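Local coordinates for protein putative NADP oxidoreductase BF3122 (Bacteroides fragilis, PDB 3D1L) that probably binds NADP through a Rossmann-type domain and probably works as an NADP-dependent oxidoreductase, at residues Lys70-Ser75 / Glu90-Glu95; Ala96-Thr101 / Asn108-His113; Asn240-Leu245 / Arg253-Leu258. All blocks are in the same frame, centred on the assembly; numbering follows the deposited sequence.

Contacts 1 and 2 follow each other along the chain and share one sheet, whereas contact 3 comes much later, in the all-helical end of the protein. Strands 71-74 and 97-100 are parallel neighbours in the sheet, so the first two contacts touch and their centres lie about 9 Å apart: contact 1 packs the loop between helix 78-89 and strand 97-100 on the start of strand 71-74, and contact 2 covers strand 97-100 from the next loop. Contact 3, between helices 235-244 and 249-264, is about 51 Å from contact 1 and 46 Å from contact 2, centre to centre. The separation is consistent with a Rossmann-type domain, probably for the dinucleotide, at one end and a helical region that meets the second subunit at the other.

Contact 1: Lys70-Ser75 / Glu90-Glu95; sequences KLYIVS and EGKREE
Tyr72 and Lys92 form the tighter part of a contact within a beta-alpha-beta crossover of Rossmann type, in which strand 71-74 leads through helix 78-89 and the loop 90-95 to its parallel neighbour, strand 97-100. Tyr72 is buried, and its CB points toward the loop. The Lys92 side chain, bent at chi2, passes the phenol slantwise and sets CD 3.5 Å from Tyr72 OH and 3.7 Å from CZ. Lysine suits this place because its methylenes can lie obliquely against the phenol while NZ stays beside the ring, 3.7 Å from Tyr72 CE1.

The hydroxyl itself is held from the loop before the strand, by a hydrogen bond with Asn66 O. A water at the edge of the phenol ring, in its plane, makes only a weak bond to Tyr72 OH but a firm one to the backbone, accepting from Arg93 N at 2.8 Å. Tyrosine thus offers an apolar ring for packing and a hydroxyl for the neighbouring loops.

Toward solvent the contact becomes looser and is built from charges. Arg93 lies near the start of the strand, its NH1 3.8 Å from Lys70 CB and hydrogen-bonded to Tyr68 O, while its NH2 makes a 3.2 Å salt bridge to Glu95 OE1. Glu95 therefore stands between two cations, which would be expected to favour its ionised form, though the bridge to Lys70 is long. Lys70 also makes a cation-pi contact with Phe151. With CG anti to the backbone N (chi1 170°) and a bend at chi2 (65°), the Lys70 chain is carried across Glu95 at about a right angle. Its firm bond is to the main chain: NZ donates to Glu95 O at 2.8 Å, approaching 28° out of the carbonyl plane.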
loop_
_atom_site.group_PDB
_atom_site.type_symbol
_atom_site.label_atom_id
_atom_site.label_comp_id
_atom_site.label_asym_id
_atom_site.label_seq_id
_atom_site.Cartn_x
_atom_site.Cartn_y
_atom_site.Cartn_z
ATOM N N LYS B 70 31.368 9.902 20.863
ATOM C CA LYS B 70 31.400 11.152 20.117
ATOM C C LYS B 70 30.012 11.571 19.646
ATOM O O LYS B 70 29.711 12.762 19.518
ATOM C CB LYS B 70 32.362 10.975 18.920
ATOM C CG LYS B 70 32.363 12.070 17.875
ATOM C CD LYS B 70 32.857 13.410 18.365
ATOM C CE LYS B 70 32.409 14.478 17.352
ATOM N NZ LYS B 70 32.782 15.886 17.674
ATOM N N LEU B 71 29.153 10.590 19.399
ATOM C CA LEU B 71 27.833 10.868 18.881
ATOM C C LEU B 71 26.774 10.081 19.638
ATOM O O LEU B 71 26.873 8.859 19.776
ATOM C CB LEU B 71 27.766 10.564 17.371
ATOM C CG LEU B 71 26.416 10.829 16.688
ATOM C CD1 LEU B 71 26.123 12.329 16.682
ATOM C CD2 LEU B 71 26.393 10.284 15.250
ATOM N N TYR B 72 25.769 10.812 20.113
ATOM C CA TYR B 72 24.633 10.264 20.801
ATOM C C TYR B 72 23.378 10.518 19.965
ATOM O O TYR B 72 22.976 11.673 19.758
ATOM C CB TYR B 72 24.515 10.907 22.179
ATOM C CG TYR B 72 25.662 10.507 23.093
ATOM C CD1 TYR B 72 25.525 9.414 23.950
ATOM C CD2 TYR B 72 26.881 11.205 23.090
ATOM C CE1 TYR B 72 26.560 9.016 24.787
ATOM C CE2 TYR B 72 27.925 10.819 23.944
ATOM C CZ TYR B 72 27.746 9.720 24.775
ATOM O OH TYR B 72 28.721 9.297 25.607
ATOM N N ILE B 73 22.786 9.433 19.468
ATOM C CA ILE B 73 21.593 9.518 18.620
ATOM C C ILE B 73 20.364 9.223 19.455
ATOM O O ILE B 73 20.190 8.103 19.947
ATOM C CB ILE B 73 21.645 8.565 17.417
ATOM C CG1 ILE B 73 22.921 8.813 16.582
ATOM C CG2 ILE B 73 20.326 8.738 16.567
ATOM C CD1 ILE B 73 23.152 7.815 15.473
ATOM N N VAL B 74 19.543 10.248 19.644
ATOM C CA VAL B 74 18.427 10.176 20.560
ATOM C C VAL B 74 17.136 10.041 19.761
ATOM O O VAL B 74 16.791 10.896 18.945
ATOM C CB VAL B 74 18.421 11.391 21.527
ATOM C CG1 VAL B 74 17.316 11.281 22.546
ATOM C CG2 VAL B 74 19.818 11.552 22.207
ATOM N N SER B 75 16.470 8.907 19.973
ATOM C CA SER B 75 15.196 8.590 19.333
ATOM C C SER B 75 14.182 8.305 20.424
ATOM O O SER B 75 13.914 7.147 20.745
ATOM C CB SER B 75 15.338 7.340 18.460
ATOM O OG SER B 75 16.222 7.549 17.389
ATOM N N GLU B 90 24.720 14.771 31.014
ATOM C CA GLU B 90 25.755 14.962 32.059
ATOM C C GLU B 90 26.974 14.028 31.926
ATOM O O GLU B 90 26.829 12.864 31.538
ATOM C CB GLU B 90 25.141 14.843 33.465
ATOM C CG GLU B 90 24.333 16.060 33.907
ATOM C CD GLU B 90 23.606 15.852 35.227
ATOM O OE1 GLU B 90 23.014 14.769 35.442
ATOM O OE2 GLU B 90 23.619 16.784 36.051
ATOM N N GLY B 91 28.161 14.552 32.247
ATOM C CA GLY B 91 29.425 13.776 32.213
ATOM C C GLY B 91 29.984 13.341 30.853
ATOM O O GLY B 91 30.821 12.412 30.777
ATOM N N LYS B 92 29.524 13.991 29.776
ATOM C CA LYS B 92 29.980 13.660 28.418
ATOM C C LYS B 92 31.176 14.508 28.035
ATOM O O LYS B 92 31.478 15.511 28.680
ATOM C CB LYS B 92 28.873 13.861 27.367
ATOM C CG LYS B 92 27.538 13.298 27.736
ATOM C CD LYS B 92 27.526 11.791 27.795
ATOM C CE LYS B 92 26.363 11.368 28.671
ATOM N NZ LYS B 92 25.808 10.102 28.236
ATOM N N ARG B 93 31.849 14.108 26.964
ATOM C CA ARG B 93 32.947 14.903 26.430
ATOM C C ARG B 93 32.381 16.213 25.898
ATOM O O ARG B 93 31.266 16.254 25.357
ATOM C CB ARG B 93 33.658 14.139 25.304
ATOM C CG ARG B 93 34.214 12.782 25.723
ATOM C CD ARG B 93 34.344 11.854 24.525
ATOM N NE ARG B 93 35.206 12.410 23.465
ATOM C CZ ARG B 93 35.325 11.891 22.246
ATOM N NH1 ARG B 93 34.665 10.782 21.920
ATOM N NH2 ARG B 93 36.137 12.452 21.354
ATOM N N GLU B 94 33.159 17.278 26.052
ATOM C CA GLU B 94 32.819 18.584 25.515
ATOM C C GLU B 94 32.474 18.519 24.015
ATOM O O GLU B 94 31.488 19.105 23.573
ATOM C CB GLU B 94 33.987 19.531 25.741
ATOM C CG GLU B 94 33.624 20.784 26.497
ATOM C CD GLU B 94 33.223 21.945 25.600
ATOM O OE1 GLU B 94 32.558 22.868 26.122
ATOM O OE2 GLU B 94 33.568 21.961 24.389
ATOM N N GLU B 95 33.264 17.779 23.243
ATOM C CA GLU B 95 33.028 17.660 21.784
ATOM C C GLU B 95 31.966 16.639 21.356
ATOM O O GLU B 95 31.726 16.489 20.164
ATOM C CB GLU B 95 34.337 17.325 21.064
ATOM C CG GLU B 95 34.805 15.915 21.358
ATOM C CD GLU B 95 36.138 15.587 20.719
ATOM O OE1 GLU B 95 37.121 15.483 21.477
ATOM O OE2 GLU B 95 36.186 15.429 19.467
HETATM O O HOH W 1 30.924 11.895 25.472
#

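Contact 2: Ala96-Thr101 / Asn108-His113; sequences ALMVHT and NVWEGH
Trp110, whose indole lies against Met98 and His100, accepts at its carbonyl O a 2.9 Å hydrogen bond from His113 N. Val109 O is held instead by a side chain: His113 ND1 donates to it at 3.1 Å, in the carbonyl plane and nearly in the plane of the imidazole. These two bonds fold the chain back on itself after the short 3-10 turn that ends at Trp110, in the loop that follows strand 97-100 of the Rossmann-type sheet.

The folded loop presents its indole to the strand. Met98, a selenomethionine, places CB over one face of the six-membered ring, 3.6 Å from the centroid and 10° off the normal, a clear CH-pi contact; the two side chains cross at about a right angle, and the selenium end then leads away. Val109 CG2 lies over the opposite face, near the rim, so the indole is clasped by Met98 of the strand and by Val109, which precedes Trp110. A broad, rigid ring suits a place between sheet and helix: Trp110 also packs on Leu85 and Val89 of helix 78-89 and meets Phe81 edge-to-face.

His100 comes to the indole rim to rim. Its CD2 approaches Trp110 NE1 to 3.3 Å, NE1 lying near the imidazole plane. CD2 also touches Val109 CG2 at 3.7 Å.

Both nitrogens of this buried ring have backbone partners: Ala102 N can only donate to ND1, and Pro106 O can only accept from NE2. The turn after the strand therefore supplies the polar bonds that fix the imidazole's rotation, so a neutral imidazole would be expected to carry its proton on NE2, with CD2 at the indole rim.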
loop_
_atom_site.group_PDB
_atom_site.type_symbol
_atom_site.label_atom_id
_atom_site.label_comp_id
_atom_site.label_asym_id
_atom_site.label_seq_id
_atom_site.Cartn_x
_atom_site.Cartn_y
_atom_site.Cartn_z
ATOM N N ALA B 96 31.385 15.893 22.295
ATOM C CA ALA B 96 30.308 14.948 21.935
ATOM C C ALA B 96 29.153 15.686 21.265
ATOM O O ALA B 96 28.823 16.813 21.636
ATOM C CB ALA B 96 29.813 14.194 23.149
ATOM N N LEU B 97 28.563 15.061 20.258
ATOM C CA LEU B 97 27.438 15.661 19.560
ATOM C C LEU B 97 26.140 14.965 19.978
ATOM O O LEU B 97 26.044 13.732 19.872
ATOM C CB LEU B 97 27.726 15.571 18.048
ATOM C CG LEU B 97 26.928 16.183 16.902
ATOM C CD1 LEU B 97 26.289 17.503 17.270
ATOM C CD2 LEU B 97 27.800 16.348 15.627
HETATM N N MSE B 98 25.173 15.718 20.510
HETATM C CA MSE B 98 23.826 15.139 20.775
HETATM C C MSE B 98 22.871 15.532 19.682
HETATM O O MSE B 98 22.641 16.726 19.431
HETATM C CB MSE B 98 23.161 15.529 22.109
HETATM C CG MSE B 98 23.969 16.267 23.113
HETATM SE SE MSE B 98 25.571 15.367 23.668
HETATM C CE MSE B 98 24.719 13.732 24.232
ATOM N N VAL B 99 22.314 14.521 19.040
ATOM C CA VAL B 99 21.310 14.730 18.010
ATOM C C VAL B 99 20.034 13.971 18.334
ATOM O O VAL B 99 20.050 12.949 19.025
ATOM C CB VAL B 99 21.841 14.355 16.584
ATOM C CG1 VAL B 99 23.140 15.097 16.284
ATOM C CG2 VAL B 99 22.020 12.838 16.417
ATOM N N HIS B 100 18.912 14.494 17.860
ATOM C CA HIS B 100 17.691 13.709 17.871
ATOM C C HIS B 100 17.251 13.435 16.449
ATOM O O HIS B 100 17.805 13.995 15.508
ATOM C CB HIS B 100 16.609 14.353 18.717
ATOM C CG HIS B 100 16.082 15.628 18.167
ATOM N ND1 HIS B 100 15.228 15.672 17.080
ATOM C CD2 HIS B 100 16.260 16.912 18.560
ATOM C CE1 HIS B 100 14.895 16.929 16.838
ATOM N NE2 HIS B 100 15.510 17.700 17.716
ATOM N N THR B 101 16.281 12.548 16.302
ATOM C CA THR B 101 15.867 12.053 14.998
ATOM C C THR B 101 14.417 12.405 14.660
ATOM O O THR B 101 13.803 11.776 13.779
ATOM C CB THR B 101 16.012 10.545 14.959
ATOM O OG1 THR B 101 15.320 9.988 16.077
ATOM C CG2 THR B 101 17.477 10.149 15.072
ATOM N N ASN B 108 16.333 23.350 18.791
ATOM C CA ASN B 108 16.603 24.189 19.975
ATOM C C ASN B 108 16.351 23.511 21.319
ATOM O O ASN B 108 16.731 24.052 22.348
ATOM C CB ASN B 108 15.876 25.554 19.904
ATOM C CG ASN B 108 14.343 25.425 19.953
ATOM O OD1 ASN B 108 13.797 24.440 20.458
ATOM N ND2 ASN B 108 13.649 26.429 19.425
ATOM N N VAL B 109 15.729 22.333 21.318
ATOM C CA VAL B 109 15.631 21.565 22.558
ATOM C C VAL B 109 16.980 21.490 23.259
ATOM O O VAL B 109 17.070 21.699 24.466
ATOM C CB VAL B 109 15.037 20.142 22.359
ATOM C CG1 VAL B 109 13.670 20.267 21.915
ATOM C CG2 VAL B 109 15.834 19.295 21.342
ATOM N N TRP B 110 18.032 21.227 22.490
ATOM C CA TRP B 110 19.370 21.059 23.041
ATOM C C TRP B 110 20.074 22.318 23.522
ATOM O O TRP B 110 21.049 22.215 24.264
ATOM C CB TRP B 110 20.268 20.429 21.994
ATOM C CG TRP B 110 19.828 19.093 21.526
ATOM C CD1 TRP B 110 19.362 18.763 20.280
ATOM C CD2 TRP B 110 19.840 17.886 22.286
ATOM N NE1 TRP B 110 19.082 17.418 20.222
ATOM C CE2 TRP B 110 19.369 16.855 21.439
ATOM C CE3 TRP B 110 20.212 17.570 23.602
ATOM C CZ2 TRP B 110 19.252 15.531 21.867
ATOM C CZ3 TRP B 110 20.085 16.245 24.025
ATOM C CH2 TRP B 110 19.609 15.247 23.156
ATOM N N GLU B 111 19.638 23.488 23.053
ATOM C CA GLU B 111 20.427 24.698 23.253
ATOM C C GLU B 111 20.461 25.130 24.717
ATOM O O GLU B 111 19.433 25.144 25.403
ATOM C CB GLU B 111 20.001 25.826 22.307
ATOM C CG GLU B 111 18.971 26.825 22.827
ATOM C CD GLU B 111 18.895 28.069 21.952
ATOM O OE1 GLU B 111 19.893 28.815 21.918
ATOM O OE2 GLU B 111 17.845 28.306 21.301
ATOM N N GLY B 112 21.661 25.453 25.196
ATOM C CA GLY B 112 21.860 25.734 26.613
ATOM C C GLY B 112 22.198 24.478 27.404
ATOM O O GLY B 112 22.762 24.568 28.496
ATOM N N HIS B 113 21.866 23.304 26.856
ATOM C CA HIS B 113 22.138 22.027 27.538
ATOM C C HIS B 113 23.480 21.404 27.172
ATOM O O HIS B 113 24.149 20.829 28.034
ATOM C CB HIS B 113 20.991 21.036 27.312
ATOM C CG HIS B 113 19.693 21.481 27.910
ATOM N ND1 HIS B 113 18.593 21.812 27.148
ATOM C CD2 HIS B 113 19.324 21.666 29.200
ATOM C CE1 HIS B 113 17.602 22.186 27.939
ATOM N NE2 HIS B 113 18.019 22.099 29.192
#

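Contact 3: Asn240-Leu245 / Arg253-Leu258; sequences NHLRML and RLYELL
His241 and Tyr255 join the two arms of an antiparallel helical hairpin, formed by helices 235-244 and 249-264 in the region related to the C-terminal domains of the 6PGD clan. The local axes are 9.9 Å apart and their directions differ by 157°. His241 comes first: its ND1 and Tyr255 OH share a 2.6 Å hydrogen bond in which either may donate, and the oxygen lies near the imidazole plane at the ring's edge. The two rings are almost perpendicular, at 88°. This pairing gives His241 ND1 and Tyr255 OH a partner in a buried place, where His241 also packs on Leu176 of the second subunit and Tyr255 meets Phe184 of that subunit edge-to-face.

Leu242 follows, a branched apolar residue that packs between the helices. Its CD2 reaches Tyr255 CD2 at 3.6 Å and Glu256 CB at 3.9 Å; the Glu256 carboxylate turns to a salt bridge with Arg260. One turn further on, Leu245 reaches the base of the tyrosine, whose CG is anti to the backbone N (chi1 -178°), extending the phenol across to the other helix. There Leu245 CD1 rests 3.7 Å from Tyr255 CB.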
loop_
_atom_site.group_PDB
_atom_site.type_symbol
_atom_site.label_atom_id
_atom_site.label_comp_id
_atom_site.label_asym_id
_atom_site.label_seq_id
_atom_site.Cartn_x
_atom_site.Cartn_y
_atom_site.Cartn_z
ATOM N N ASN B 240 -24.143 3.455 -2.580
ATOM C CA ASN B 240 -23.889 2.026 -2.364
ATOM C C ASN B 240 -22.716 1.778 -1.403
ATOM O O ASN B 240 -22.816 0.978 -0.475
ATOM C CB ASN B 240 -23.667 1.320 -3.705
ATOM C CG ASN B 240 -24.957 1.228 -4.544
ATOM O OD1 ASN B 240 -26.074 1.394 -4.031
ATOM N ND2 ASN B 240 -24.803 0.952 -5.845
ATOM N N HIS B 241 -21.615 2.491 -1.606
ATOM C CA HIS B 241 -20.455 2.338 -0.737
ATOM C C HIS B 241 -20.694 2.791 0.707
ATOM O O HIS B 241 -20.266 2.137 1.649
ATOM C CB HIS B 241 -19.225 3.001 -1.353
ATOM C CG HIS B 241 -18.649 2.223 -2.498
ATOM N ND1 HIS B 241 -17.647 2.710 -3.311
ATOM C CD2 HIS B 241 -18.957 0.990 -2.976
ATOM C CE1 HIS B 241 -17.355 1.809 -4.232
ATOM N NE2 HIS B 241 -18.135 0.755 -4.051
ATOM N N LEU B 242 -21.403 3.894 0.885
ATOM C CA LEU B 242 -21.738 4.356 2.223
ATOM C C LEU B 242 -22.669 3.350 2.905
ATOM O O LEU B 242 -22.524 3.058 4.101
ATOM C CB LEU B 242 -22.350 5.762 2.165
ATOM C CG LEU B 242 -21.375 6.862 1.695
ATOM C CD1 LEU B 242 -22.123 8.158 1.335
ATOM C CD2 LEU B 242 -20.285 7.125 2.723
ATOM N N ARG B 243 -23.594 2.802 2.119
ATOM C CA ARG B 243 -24.510 1.758 2.567
ATOM C C ARG B 243 -23.729 0.551 3.117
ATOM O O ARG B 243 -24.044 0.045 4.185
ATOM C CB ARG B 243 -25.445 1.364 1.412
ATOM C CG ARG B 243 -26.794 0.788 1.822
ATOM C CD ARG B 243 -27.889 1.062 0.759
ATOM N NE ARG B 243 -28.133 2.506 0.605
ATOM C CZ ARG B 243 -28.133 3.175 -0.553
ATOM N NH1 ARG B 243 -27.935 2.544 -1.708
ATOM N NH2 ARG B 243 -28.353 4.486 -0.557
HETATM N N MSE B 244 -22.687 0.127 2.405
HETATM C CA MSE B 244 -21.834 -0.978 2.855
HETATM C C MSE B 244 -21.120 -0.750 4.185
HETATM O O MSE B 244 -20.871 -1.697 4.935
HETATM C CB MSE B 244 -20.812 -1.334 1.786
HETATM C CG MSE B 244 -21.282 -2.438 0.894
HETATM SE SE MSE B 244 -19.948 -3.048 -0.364
HETATM C CE MSE B 244 -20.497 -1.949 -1.863
ATOM N N LEU B 245 -20.807 0.509 4.471
ATOM C CA LEU B 245 -20.064 0.887 5.668
ATOM C C LEU B 245 -20.955 1.327 6.843
ATOM O O LEU B 245 -20.460 1.868 7.845
ATOM C CB LEU B 245 -19.086 2.000 5.310
ATOM C CG LEU B 245 -18.101 1.763 4.170
ATOM C CD1 LEU B 245 -17.475 3.093 3.795
ATOM C CD2 LEU B 245 -17.036 0.755 4.559
ATOM N N ARG B 253 -17.987 7.823 7.645
ATOM C CA ARG B 253 -17.734 9.266 7.561
ATOM C C ARG B 253 -16.411 9.604 6.834
ATOM O O ARG B 253 -16.354 10.582 6.077
ATOM C CB ARG B 253 -17.818 9.933 8.956
ATOM C CG ARG B 253 -17.845 11.488 8.951
ATOM C CD ARG B 253 -17.667 12.082 10.360
ATOM N NE ARG B 253 -17.250 13.497 10.342
ATOM C CZ ARG B 253 -17.275 14.326 11.391
ATOM N NH1 ARG B 253 -17.711 13.896 12.571
ATOM N NH2 ARG B 253 -16.865 15.590 11.265
ATOM N N LEU B 254 -15.364 8.801 7.056
ATOM C CA LEU B 254 -14.081 8.988 6.363
ATOM C C LEU B 254 -14.260 8.873 4.848
ATOM O O LEU B 254 -13.773 9.724 4.077
ATOM C CB LEU B 254 -13.023 7.974 6.828
ATOM C CG LEU B 254 -12.298 8.290 8.129
ATOM C CD1 LEU B 254 -11.345 7.166 8.478
ATOM C CD2 LEU B 254 -11.574 9.672 8.052
ATOM N N TYR B 255 -14.955 7.814 4.427
ATOM C CA TYR B 255 -15.227 7.597 3.009
ATOM C C TYR B 255 -15.908 8.844 2.412
ATOM O O TYR B 255 -15.535 9.315 1.334
ATOM C CB TYR B 255 -16.095 6.342 2.800
ATOM C CG TYR B 255 -16.373 6.031 1.340
ATOM C CD1 TYR B 255 -15.661 5.029 0.674
ATOM C CD2 TYR B 255 -17.343 6.747 0.620
ATOM C CE1 TYR B 255 -15.901 4.741 -0.675
ATOM C CE2 TYR B 255 -17.592 6.465 -0.733
ATOM C CZ TYR B 255 -16.862 5.469 -1.370
ATOM O OH TYR B 255 -17.092 5.188 -2.692
ATOM N N GLU B 256 -16.896 9.376 3.127
ATOM C CA GLU B 256 -17.692 10.489 2.630
ATOM C C GLU B 256 -16.872 11.768 2.474
ATOM O O GLU B 256 -16.942 12.431 1.441
ATOM C CB GLU B 256 -18.903 10.708 3.537
ATOM C CG GLU B 256 -19.519 12.084 3.425
ATOM C CD GLU B 256 -20.903 12.139 3.998
ATOM O OE1 GLU B 256 -21.265 11.246 4.799
ATOM O OE2 GLU B 256 -21.635 13.075 3.630
ATOM N N LEU B 257 -16.084 12.091 3.497
ATOM C CA LEU B 257 -15.243 13.289 3.498
ATOM C C LEU B 257 -14.044 13.185 2.537
ATOM O O LEU B 257 -13.684 14.151 1.879
ATOM C CB LEU B 257 -14.782 13.596 4.923
ATOM C CG LEU B 257 -15.855 13.972 5.954
ATOM C CD1 LEU B 257 -15.202 14.027 7.317
ATOM C CD2 LEU B 257 -16.557 15.298 5.641
ATOM N N LEU B 258 -13.449 12.004 2.439
ATOM C CA LEU B 258 -12.404 11.763 1.434
ATOM C C LEU B 258 -12.958 11.917 0.009
ATOM O O LEU B 258 -12.317 12.517 -0.858
ATOM C CB LEU B 258 -11.738 10.385 1.640
ATOM C CG LEU B 258 -10.836 10.274 2.884
ATOM C CD1 LEU B 258 -10.599 8.812 3.356
ATOM C CD2 LEU B 258 -9.485 10.979 2.694
#